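Local coordinates for protein alpha-galacturonidase (Bacillus subtilis, PDB 3FEF) that hydrolyses alpha-1,4-linked galacturonate, such as di-galacturonate, to free alpha-D-galacturonate, using NAD(+) and a manganese ion, at residues D29-Y39 with R60-L69; I83-D94 with I117-F126. All coordinates share one frame; numbering follows the deposited sequence.

In the fold
Both contacts lie in the N-terminal Rossmann-type part of the chain, and they follow one another in series. The chain first passes through strand 6-11 and helix 18-28. Interaction 1 then pairs strand 34-39 with strand 61-66 and closes the loop that holds helix 43-53. This forms one edge of the parallel sheet within the chain. The chain returns to the sheet middle as strand 78-81. Interaction 2 opens just after it and closes when helix 112-136 packs back on 83-94. It ties the loop leaving strand 78-81 and helix 88-96 to helix 112-136. The two contacts neither nest nor cross, and their centres are about 27 Å apart.

Interaction 1 of 2, residues D29-Y39 with R60-L69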
loop_
_atom_site.group_PDB
_atom_site.type_symbol
_atom_site.label_atom_id
_atom_site.label_comp_id
_atom_site.label_asym_id
_atom_site.label_seq_id
_atom_site.Cartn_x
_atom_site.Cartn_y
_atom_site.Cartn_z
ATOM N N ASP A 29 11.289 -34.715 -24.887
ATOM C CA ASP A 29 12.218 -34.194 -23.886
ATOM C C ASP A 29 12.991 -35.340 -23.247
ATOM O O ASP A 29 12.401 -36.271 -22.718
ATOM C CB ASP A 29 11.499 -33.361 -22.822
ATOM C CG ASP A 29 12.392 -32.277 -22.240
ATOM O OD1 ASP A 29 13.354 -32.608 -21.518
ATOM O OD2 ASP A 29 12.144 -31.088 -22.525
ATOM N N GLU A 30 14.316 -35.285 -23.312
ATOM C CA GLU A 30 15.130 -36.372 -22.779
ATOM C C GLU A 30 15.595 -36.075 -21.350
ATOM O O GLU A 30 16.214 -36.909 -20.693
ATOM C CB GLU A 30 16.310 -36.657 -23.717
ATOM C CG GLU A 30 15.897 -36.720 -25.195
ATOM C CD GLU A 30 16.788 -37.625 -26.041
ATOM O OE1 GLU A 30 17.681 -38.299 -25.482
ATOM O OE2 GLU A 30 16.587 -37.669 -27.274
ATOM N N ARG A 31 15.255 -34.889 -20.867
ATOM C CA ARG A 31 15.611 -34.465 -19.518
ATOM C C ARG A 31 14.830 -35.194 -18.421
ATOM O O ARG A 31 15.280 -35.259 -17.287
ATOM C CB ARG A 31 15.408 -32.953 -19.380
ATOM C CG ARG A 31 16.424 -32.074 -20.142
ATOM C CD ARG A 31 16.131 -30.570 -19.895
ATOM N NE ARG A 31 14.886 -30.131 -20.527
ATOM C CZ ARG A 31 14.434 -28.880 -20.540
ATOM N NH1 ARG A 31 15.116 -27.908 -19.945
ATOM N NH2 ARG A 31 13.290 -28.602 -21.155
HETATM N N MSE A 32 13.670 -35.756 -18.748
HETATM C CA MSE A 32 12.770 -36.251 -17.708
HETATM C C MSE A 32 12.076 -37.557 -18.045
HETATM O O MSE A 32 11.955 -37.932 -19.204
HETATM C CB MSE A 32 11.665 -35.226 -17.437
HETATM C CG MSE A 32 12.114 -33.878 -16.914
HETATM SE SE MSE A 32 10.574 -32.650 -16.846
HETATM C CE MSE A 32 10.177 -32.462 -18.739
ATOM N N SER A 33 11.569 -38.223 -17.017
ATOM C CA SER A 33 10.685 -39.351 -17.231
ATOM C C SER A 33 9.895 -39.641 -15.972
ATOM O O SER A 33 10.303 -39.251 -14.876
ATOM C CB SER A 33 11.489 -40.587 -17.660
ATOM O OG SER A 33 12.013 -41.242 -16.523
ATOM N N GLY A 34 8.773 -40.337 -16.124
ATOM C CA GLY A 34 7.919 -40.701 -14.996
ATOM C C GLY A 34 6.536 -41.091 -15.485
ATOM O O GLY A 34 6.397 -41.731 -16.529
ATOM N N THR A 35 5.504 -40.686 -14.752
ATOM C CA THR A 35 4.140 -41.109 -15.068
ATOM C C THR A 35 3.138 -39.950 -15.142
ATOM O O THR A 35 3.258 -38.947 -14.433
ATOM C CB THR A 35 3.613 -42.070 -13.999
ATOM O OG1 THR A 35 3.443 -41.337 -12.788
ATOM C CG2 THR A 35 4.608 -43.197 -13.735
ATOM N N VAL A 36 2.127 -40.129 -15.981
ATOM C CA VAL A 36 1.043 -39.183 -16.100
ATOM C C VAL A 36 -0.270 -39.850 -15.705
ATOM O O VAL A 36 -0.748 -40.744 -16.401
ATOM C CB VAL A 36 0.935 -38.672 -17.536
ATOM C CG1 VAL A 36 -0.174 -37.641 -17.653
ATOM C CG2 VAL A 36 2.280 -38.076 -17.981
ATOM N N ALA A 37 -0.844 -39.424 -14.583
ATOM C CA ALA A 37 -2.177 -39.873 -14.202
ATOM C C ALA A 37 -3.220 -39.002 -14.915
ATOM O O ALA A 37 -3.291 -37.783 -14.675
ATOM C CB ALA A 37 -2.352 -39.781 -12.705
ATOM N N LEU A 38 -4.011 -39.623 -15.793
ATOM C CA LEU A 38 -5.055 -38.920 -16.533
ATOM C C LEU A 38 -6.410 -39.014 -15.826
ATOM O O LEU A 38 -6.960 -40.102 -15.656
ATOM C CB LEU A 38 -5.175 -39.491 -17.944
ATOM C CG LEU A 38 -3.960 -39.440 -18.878
ATOM C CD1 LEU A 38 -4.190 -40.305 -20.103
ATOM C CD2 LEU A 38 -3.653 -38.016 -19.310
ATOM N N TYR A 39 -6.959 -37.883 -15.407
ATOM C CA TYR A 39 -8.290 -37.902 -14.813
ATOM C C TYR A 39 -9.268 -37.050 -15.606
ATOM O O TYR A 39 -8.949 -35.929 -16.015
ATOM C CB TYR A 39 -8.263 -37.439 -13.356
ATOM C CG TYR A 39 -9.648 -37.300 -12.787
ATOM C CD1 TYR A 39 -10.321 -38.404 -12.270
ATOM C CD2 TYR A 39 -10.304 -36.069 -12.799
ATOM C CE1 TYR A 39 -11.600 -38.286 -11.771
ATOM C CE2 TYR A 39 -11.594 -35.937 -12.296
ATOM C CZ TYR A 39 -12.231 -37.055 -11.780
ATOM O OH TYR A 39 -13.510 -36.943 -11.270
ATOM N N ARG A 60 9.378 -43.251 -22.376
ATOM C CA ARG A 60 9.808 -42.242 -21.433
ATOM C C ARG A 60 8.721 -41.995 -20.375
ATOM O O ARG A 60 8.997 -41.925 -19.171
ATOM C CB ARG A 60 10.103 -40.957 -22.215
ATOM C CG ARG A 60 10.541 -39.752 -21.390
ATOM C CD ARG A 60 10.836 -38.552 -22.305
ATOM N NE ARG A 60 11.989 -38.777 -23.179
ATOM C CZ ARG A 60 13.104 -39.404 -22.807
ATOM N NH1 ARG A 60 13.236 -39.858 -21.569
ATOM N NH2 ARG A 60 14.098 -39.560 -23.666
ATOM N N TRP A 61 7.479 -41.870 -20.829
ATOM C CA TRP A 61 6.376 -41.618 -19.925
ATOM C C TRP A 61 5.286 -42.691 -19.964
ATOM O O TRP A 61 4.809 -43.055 -21.018
ATOM C CB TRP A 61 5.794 -40.225 -20.185
ATOM C CG TRP A 61 6.763 -39.127 -19.819
ATOM C CD1 TRP A 61 7.773 -38.626 -20.593
ATOM C CD2 TRP A 61 6.816 -38.417 -18.580
ATOM N NE1 TRP A 61 8.450 -37.644 -19.908
ATOM C CE2 TRP A 61 7.877 -37.492 -18.673
ATOM C CE3 TRP A 61 6.058 -38.461 -17.402
ATOM C CZ2 TRP A 61 8.199 -36.623 -17.635
ATOM C CZ3 TRP A 61 6.374 -37.603 -16.381
ATOM C CH2 TRP A 61 7.438 -36.695 -16.499
ATOM N N ARG A 62 4.899 -43.184 -18.796
ATOM C CA ARG A 62 3.815 -44.138 -18.693
ATOM C C ARG A 62 2.517 -43.421 -18.322
ATOM O O ARG A 62 2.451 -42.690 -17.327
ATOM C CB ARG A 62 4.150 -45.229 -17.674
ATOM C CG ARG A 62 2.943 -46.060 -17.204
ATOM C CD ARG A 62 3.303 -47.539 -17.150
ATOM N NE ARG A 62 3.131 -48.143 -15.825
ATOM C CZ ARG A 62 3.421 -49.419 -15.541
ATOM N NH1 ARG A 62 3.900 -50.224 -16.490
ATOM N NH2 ARG A 62 3.235 -49.899 -14.309
ATOM N N TYR A 63 1.494 -43.623 -19.139
ATOM C CA TYR A 63 0.209 -42.996 -18.928
ATOM C C TYR A 63 -0.759 -43.986 -18.313
ATOM O O TYR A 63 -0.741 -45.152 -18.656
ATOM C CB TYR A 63 -0.345 -42.513 -20.261
ATOM C CG TYR A 63 0.439 -41.366 -20.835
ATOM C CD1 TYR A 63 1.618 -41.589 -21.551
ATOM C CD2 TYR A 63 0.021 -40.052 -20.639
ATOM C CE1 TYR A 63 2.336 -40.536 -22.074
ATOM C CE2 TYR A 63 0.744 -38.990 -21.159
ATOM C CZ TYR A 63 1.893 -39.241 -21.869
ATOM O OH TYR A 63 2.598 -38.187 -22.384
ATOM N N GLU A 64 -1.587 -43.505 -17.392
ATOM C CA GLU A 64 -2.638 -44.308 -16.792
ATOM C C GLU A 64 -3.914 -43.468 -16.599
ATOM O O GLU A 64 -3.902 -42.471 -15.863
ATOM C CB GLU A 64 -2.155 -44.871 -15.446
ATOM C CG GLU A 64 -3.021 -45.999 -14.886
ATOM C CD GLU A 64 -2.952 -46.134 -13.355
ATOM O OE1 GLU A 64 -2.044 -45.542 -12.715
ATOM O OE2 GLU A 64 -3.828 -46.836 -12.787
ATOM N N ALA A 65 -5.017 -43.866 -17.235
ATOM C CA ALA A 65 -6.335 -43.287 -16.918
ATOM C C ALA A 65 -6.811 -43.729 -15.534
ATOM O O ALA A 65 -6.884 -44.917 -15.259
ATOM C CB ALA A 65 -7.351 -43.686 -17.958
ATOM N N VAL A 66 -7.130 -42.776 -14.665
ATOM C CA VAL A 66 -7.580 -43.089 -13.304
ATOM C C VAL A 66 -8.978 -42.525 -13.063
ATOM O O VAL A 66 -9.406 -41.584 -13.737
ATOM C CB VAL A 66 -6.613 -42.535 -12.228
ATOM C CG1 VAL A 66 -5.224 -43.156 -12.371
ATOM C CG2 VAL A 66 -6.549 -41.018 -12.313
ATOM N N SER A 67 -9.679 -43.086 -12.082
ATOM C CA SER A 67 -11.115 -42.871 -11.944
ATOM C C SER A 67 -11.495 -41.743 -11.005
ATOM O O SER A 67 -12.634 -41.298 -11.024
ATOM C CB SER A 67 -11.793 -44.151 -11.462
ATOM O OG SER A 67 -11.141 -44.620 -10.291
ATOM N N THR A 68 -10.560 -41.286 -10.175
ATOM C CA THR A 68 -10.870 -40.208 -9.243
ATOM C C THR A 68 -9.731 -39.194 -9.103
ATOM O O THR A 68 -8.573 -39.519 -9.382
ATOM C CB THR A 68 -11.194 -40.766 -7.854
ATOM O OG1 THR A 68 -10.033 -41.407 -7.340
ATOM C CG2 THR A 68 -12.356 -41.769 -7.919
ATOM N N LEU A 69 -10.080 -37.982 -8.662
ATOM C CA LEU A 69 -9.139 -36.903 -8.418
ATOM C C LEU A 69 -8.062 -37.325 -7.430
ATOM O O LEU A 69 -6.860 -37.106 -7.655
ATOM C CB LEU A 69 -9.868 -35.700 -7.816
ATOM C CG LEU A 69 -10.367 -34.513 -8.641
ATOM C CD1 LEU A 69 -11.078 -33.520 -7.725
ATOM C CD2 LEU A 69 -9.206 -33.828 -9.379
#
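V36 and its neighbours pair with R62, E64 and V66 through a parallel ladder of backbone hydrogen bonds. R62 N gives to G34 O, and V36 N returns the bond to R62 O at 2.9 Å. E64 N to V36 O, L38 N to E64 O and V66 N to L38 O continue it. The last is nearly straight, at 174°. Before the ladder, the bond from G34 N to R60 O is weak.

The aromatic contacts begin with W61. One face of its indole lies against the S33-G34 backbone. S33 CA sits over the five-membered ring, 4.0 Å from its centroid, as a CH-pi contact. G34 CA lies off-centre, 4.1 Å from the centroid of the six-membered ring. M32 CB meets W61 CZ2 at 3.7 Å. V36 and Y63 lie side by side and point the same way, with V36 CB 3.5 Å from Y63 CD2. V36 CG2, anti to the carbonyl carbon, reaches both Y63 CE2 and W61 CE3. At the C-terminal end the Y39 ring meets 67-69. L69 N lies over one face, toward the rim, and S67 O approaches the edge 3.3 Å from Y39 CE1.

The polar contacts across the pair gather at R60. One guanidinium face lies against E30 CA, and NH1 makes a weak bond to M32 O. Within 29-39, R31 and D29 form a salt bridge, in which R31 NE and NH2 each take one carboxylate oxygen in the guanidinium plane. R31 N also gives to D29 OD1, an Asx turn.

The pair belongs to a beta-alpha-beta unit of the Rossmann-type fold, in a region assigned to NAD(+) binding by similarity. V36, W61 and Y63 pack on L26 of helix 18-28. L38 and A65 touch helix 43-53, and strand 6-11 flanks 34-39.

Interaction 2 of 2, residues I83-D94 with I117-F126; sequences ILPGSLDDMEVD and IRGLRAVPIF
R121 reaches across to P85 and D94 with one guanidinium group. Its chain bends about CG-CD (chi3 66°), which turns NE and NH2 onto P85 O, near the guanidinium plane. NE is the closer at 2.9 Å but comes from above the carbonyl plane, while NH2 lies nearly in line with the C=O bond. The adjoining edge, NH1 with the shared NH2, faces the D94 carboxylate nearly in plane, the two planes being 11° apart. NH1 gives to the syn lone pair of D94 OD1 at 3.0 Å. NH2 pairs with D94 OD2 in the salt bridge, modelled doubtfully short at 2.5 Å. Bonds on these two edges hold the group's rotation. D90 CB sits over the centre of one guanidinium face, 3.7 Å from R121 CZ. The D90 carboxylate adds only a long charge contact, with OD2 well out of the guanidinium plane.

Residues 83-87 form the loop after central strand 78-81 of the Rossmann-type domain, and 88-94 begin helix 88-96. S87 and D90 form a capping box at the start of that helix. S87 OG takes D90 N, and D90 OD2 takes S87 N.

R118 is extended from CG to NE, alongside residues 84-85. The selenium of selenomethionine M91 lies at the edge of its guanidinium, 3.4 Å from R118 NH1. P85 CD is 3.6 Å from R118 NH2. R118 NE binds the carbonyl of N147, a substrate-binding residue by similarity. A water weakly joins R118 NH2 to I83 O.

P85 CB rests on A122 CB at 3.8 Å. I83 places CG1 between its backbone N and carbonyl carbon (chi1 60°), and its CD1 presses tightly on I125 CG2. The same CD1 is 3.8 Å from F126 CE2.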
loop_
_atom_site.group_PDB
_atom_site.type_symbol
_atom_site.label_atom_id
_atom_site.label_comp_id
_atom_site.label_asym_id
_atom_site.label_seq_id
_atom_site.Cartn_x
_atom_site.Cartn_y
_atom_site.Cartn_z
ATOM N N ILE A 83 -9.755 -28.286 -18.497
ATOM C CA ILE A 83 -11.111 -28.809 -18.608
ATOM C C ILE A 83 -12.028 -27.807 -19.273
ATOM O O ILE A 83 -11.686 -26.631 -19.435
ATOM C CB ILE A 83 -11.725 -29.107 -17.240
ATOM C CG1 ILE A 83 -11.774 -27.831 -16.403
ATOM C CG2 ILE A 83 -10.969 -30.235 -16.519
ATOM C CD1 ILE A 83 -12.397 -28.040 -15.071
ATOM N N LEU A 84 -13.202 -28.289 -19.651
ATOM C CA LEU A 84 -14.263 -27.440 -20.162
ATOM C C LEU A 84 -15.293 -27.312 -19.049
ATOM O O LEU A 84 -15.828 -28.318 -18.581
ATOM C CB LEU A 84 -14.903 -28.071 -21.398
ATOM C CG LEU A 84 -16.156 -27.351 -21.903
ATOM C CD1 LEU A 84 -15.809 -25.984 -22.516
ATOM C CD2 LEU A 84 -16.920 -28.229 -22.895
ATOM N N PRO A 85 -15.531 -26.076 -18.582
ATOM C CA PRO A 85 -16.556 -25.782 -17.576
ATOM C C PRO A 85 -17.952 -25.826 -18.184
ATOM O O PRO A 85 -18.434 -24.820 -18.700
ATOM C CB PRO A 85 -16.236 -24.349 -17.142
ATOM C CG PRO A 85 -14.876 -24.027 -17.737
ATOM C CD PRO A 85 -14.719 -24.899 -18.927
ATOM N N GLY A 86 -18.594 -26.983 -18.128
ATOM C CA GLY A 86 -19.908 -27.164 -18.747
ATOM C C GLY A 86 -19.792 -27.822 -20.104
ATOM O O GLY A 86 -18.688 -28.099 -20.567
ATOM N N SER A 87 -20.926 -28.075 -20.742
ATOM C CA SER A 87 -20.949 -28.748 -22.031
ATOM C C SER A 87 -20.926 -27.721 -23.149
ATOM O O SER A 87 -21.080 -26.521 -22.908
ATOM C CB SER A 87 -22.234 -29.560 -22.156
ATOM O OG SER A 87 -23.360 -28.715 -21.921
ATOM N N LEU A 88 -20.780 -28.194 -24.378
ATOM C CA LEU A 88 -20.867 -27.305 -25.530
ATOM C C LEU A 88 -22.288 -26.761 -25.687
ATOM O O LEU A 88 -22.492 -25.691 -26.262
ATOM C CB LEU A 88 -20.386 -28.003 -26.804
ATOM C CG LEU A 88 -18.879 -28.286 -26.884
ATOM C CD1 LEU A 88 -18.549 -29.029 -28.150
ATOM C CD2 LEU A 88 -18.035 -27.003 -26.777
ATOM N N ASP A 89 -23.274 -27.479 -25.156
ATOM C CA ASP A 89 -24.639 -26.940 -25.109
ATOM C C ASP A 89 -24.724 -25.711 -24.190
ATOM O O ASP A 89 -25.358 -24.722 -24.533
ATOM C CB ASP A 89 -25.658 -28.010 -24.691
ATOM C CG ASP A 89 -25.683 -29.200 -25.646
ATOM O OD1 ASP A 89 -25.544 -29.002 -26.877
ATOM O OD2 ASP A 89 -25.831 -30.342 -25.168
ATOM N N ASP A 90 -24.070 -25.761 -23.036
ATOM C CA ASP A 90 -24.015 -24.589 -22.164
ATOM C C ASP A 90 -23.374 -23.416 -22.903
ATOM O O ASP A 90 -23.821 -22.274 -22.796
ATOM C CB ASP A 90 -23.227 -24.896 -20.896
ATOM C CG ASP A 90 -23.921 -25.906 -20.016
ATOM O OD1 ASP A 90 -25.162 -26.021 -20.116
ATOM O OD2 ASP A 90 -23.233 -26.589 -19.224
HETATM N N MSE A 91 -22.349 -23.719 -23.686
HETATM C CA MSE A 91 -21.594 -22.688 -24.378
HETATM C C MSE A 91 -22.403 -21.990 -25.469
HETATM O O MSE A 91 -22.265 -20.778 -25.679
HETATM C CB MSE A 91 -20.299 -23.270 -24.943
HETATM C CG MSE A 91 -19.241 -22.228 -25.164
HETATM SE SE MSE A 91 -17.466 -22.979 -25.482
HETATM C CE MSE A 91 -16.583 -21.297 -25.993
ATOM N N GLU A 92 -23.245 -22.755 -26.157
ATOM C CA GLU A 92 -24.139 -22.209 -27.159
ATOM C C GLU A 92 -24.969 -21.068 -26.552
ATOM O O GLU A 92 -25.217 -20.040 -27.192
ATOM C CB GLU A 92 -25.043 -23.317 -27.702
ATOM C CG GLU A 92 -25.823 -22.954 -28.965
ATOM C CD GLU A 92 -26.526 -24.168 -29.580
ATOM O OE1 GLU A 92 -25.847 -25.196 -29.814
ATOM O OE2 GLU A 92 -27.754 -24.099 -29.828
ATOM N N VAL A 93 -25.392 -21.258 -25.309
ATOM C CA VAL A 93 -26.033 -20.200 -24.537
ATOM C C VAL A 93 -25.036 -19.070 -24.198
ATOM O O VAL A 93 -25.268 -17.928 -24.557
ATOM C CB VAL A 93 -26.679 -20.756 -23.261
ATOM C CG1 VAL A 93 -27.330 -19.624 -22.447
ATOM C CG2 VAL A 93 -27.708 -21.831 -23.622
ATOM N N ASP A 94 -23.924 -19.386 -23.540
ATOM C CA ASP A 94 -22.901 -18.359 -23.271
ATOM C C ASP A 94 -22.697 -17.470 -24.505
ATOM O O ASP A 94 -22.794 -16.253 -24.444
ATOM C CB ASP A 94 -21.537 -18.988 -22.938
ATOM C CG ASP A 94 -21.563 -19.865 -21.703
ATOM O OD1 ASP A 94 -22.536 -19.787 -20.934
ATOM O OD2 ASP A 94 -20.594 -20.628 -21.495
ATOM N N ILE A 117 -20.856 -15.602 -17.341
ATOM C CA ILE A 117 -21.659 -16.775 -17.044
ATOM C C ILE A 117 -20.745 -17.989 -16.945
ATOM O O ILE A 117 -20.847 -18.781 -16.005
ATOM C CB ILE A 117 -22.763 -17.005 -18.125
ATOM C CG1 ILE A 117 -23.726 -15.821 -18.135
ATOM C CG2 ILE A 117 -23.540 -18.298 -17.860
ATOM C CD1 ILE A 117 -24.475 -15.634 -16.818
ATOM N N ARG A 118 -19.820 -18.115 -17.895
ATOM C CA ARG A 118 -18.890 -19.243 -17.876
ATOM C C ARG A 118 -18.035 -19.264 -16.603
ATOM O O ARG A 118 -17.863 -20.310 -15.966
ATOM C CB ARG A 118 -18.011 -19.232 -19.129
ATOM C CG ARG A 118 -17.106 -20.447 -19.291
ATOM C CD ARG A 118 -16.246 -20.228 -20.532
ATOM N NE ARG A 118 -15.116 -21.139 -20.629
ATOM C CZ ARG A 118 -14.923 -21.959 -21.656
ATOM N NH1 ARG A 118 -15.792 -21.958 -22.657
ATOM N NH2 ARG A 118 -13.864 -22.764 -21.681
ATOM N N GLY A 119 -17.510 -18.105 -16.228
ATOM C CA GLY A 119 -16.705 -18.027 -15.018
ATOM C C GLY A 119 -17.546 -18.500 -13.851
ATOM O O GLY A 119 -17.117 -19.302 -13.017
ATOM N N LEU A 120 -18.766 -17.996 -13.793
ATOM C CA LEU A 120 -19.670 -18.351 -12.722
ATOM C C LEU A 120 -19.766 -19.879 -12.592
ATOM O O LEU A 120 -19.643 -20.437 -11.518
ATOM C CB LEU A 120 -21.020 -17.777 -13.076
ATOM C CG LEU A 120 -21.837 -17.077 -12.026
ATOM C CD1 LEU A 120 -20.944 -16.334 -11.031
ATOM C CD2 LEU A 120 -22.772 -16.125 -12.778
ATOM N N ARG A 121 -19.994 -20.548 -13.708
ATOM C CA ARG A 121 -20.055 -22.009 -13.772
ATOM C C ARG A 121 -18.736 -22.667 -13.328
ATOM O O ARG A 121 -18.721 -23.727 -12.710
ATOM C CB ARG A 121 -20.371 -22.387 -15.221
ATOM C CG ARG A 121 -20.980 -23.745 -15.461
ATOM C CD ARG A 121 -21.804 -23.766 -16.782
ATOM N NE ARG A 121 -20.985 -23.585 -17.983
ATOM C CZ ARG A 121 -21.176 -22.621 -18.882
ATOM N NH1 ARG A 121 -22.172 -21.768 -18.733
ATOM N NH2 ARG A 121 -20.390 -22.521 -19.944
ATOM N N ALA A 122 -17.614 -22.046 -13.652
ATOM C CA ALA A 122 -16.313 -22.670 -13.363
ATOM C C ALA A 122 -15.923 -22.566 -11.891
ATOM O O ALA A 122 -15.152 -23.378 -11.393
ATOM C CB ALA A 122 -15.212 -22.047 -14.247
ATOM N N VAL A 123 -16.449 -21.558 -11.196
ATOM C CA VAL A 123 -16.041 -21.316 -9.827
ATOM C C VAL A 123 -16.127 -22.562 -8.940
ATOM O O VAL A 123 -15.155 -22.919 -8.275
ATOM C CB VAL A 123 -16.784 -20.103 -9.202
ATOM C CG1 VAL A 123 -16.479 -19.988 -7.694
ATOM C CG2 VAL A 123 -16.370 -18.815 -9.922
ATOM N N PRO A 124 -17.295 -23.218 -8.893
ATOM C CA PRO A 124 -17.342 -24.348 -7.944
ATOM C C PRO A 124 -16.550 -25.567 -8.423
ATOM O O PRO A 124 -16.147 -26.395 -7.614
ATOM C CB PRO A 124 -18.848 -24.651 -7.794
ATOM C CG PRO A 124 -19.511 -24.002 -8.989
ATOM C CD PRO A 124 -18.616 -22.862 -9.449
ATOM N N ILE A 125 -16.298 -25.669 -9.723
ATOM C CA ILE A 125 -15.411 -26.720 -10.223
ATOM C C ILE A 125 -13.976 -26.513 -9.719
ATOM O O ILE A 125 -13.299 -27.459 -9.328
ATOM C CB ILE A 125 -15.438 -26.797 -11.761
ATOM C CG1 ILE A 125 -16.854 -27.115 -12.248
ATOM C CG2 ILE A 125 -14.459 -27.854 -12.264
ATOM C CD1 ILE A 125 -16.965 -27.269 -13.766
ATOM N N PHE A 126 -13.511 -25.267 -9.708
ATOM C CA PHE A 126 -12.134 -25.015 -9.308
ATOM C C PHE A 126 -11.967 -24.964 -7.789
ATOM O O PHE A 126 -10.899 -25.298 -7.262
ATOM C CB PHE A 126 -11.571 -23.771 -10.011
ATOM C CG PHE A 126 -11.088 -24.049 -11.405
ATOM C CD1 PHE A 126 -9.723 -24.159 -11.674
ATOM C CD2 PHE A 126 -11.996 -24.246 -12.441
ATOM C CE1 PHE A 126 -9.271 -24.441 -12.972
ATOM C CE2 PHE A 126 -11.552 -24.531 -13.756
ATOM C CZ PHE A 126 -10.192 -24.630 -14.015
HETATM O O HOH W 1 -11.340 -23.790 -21.214
#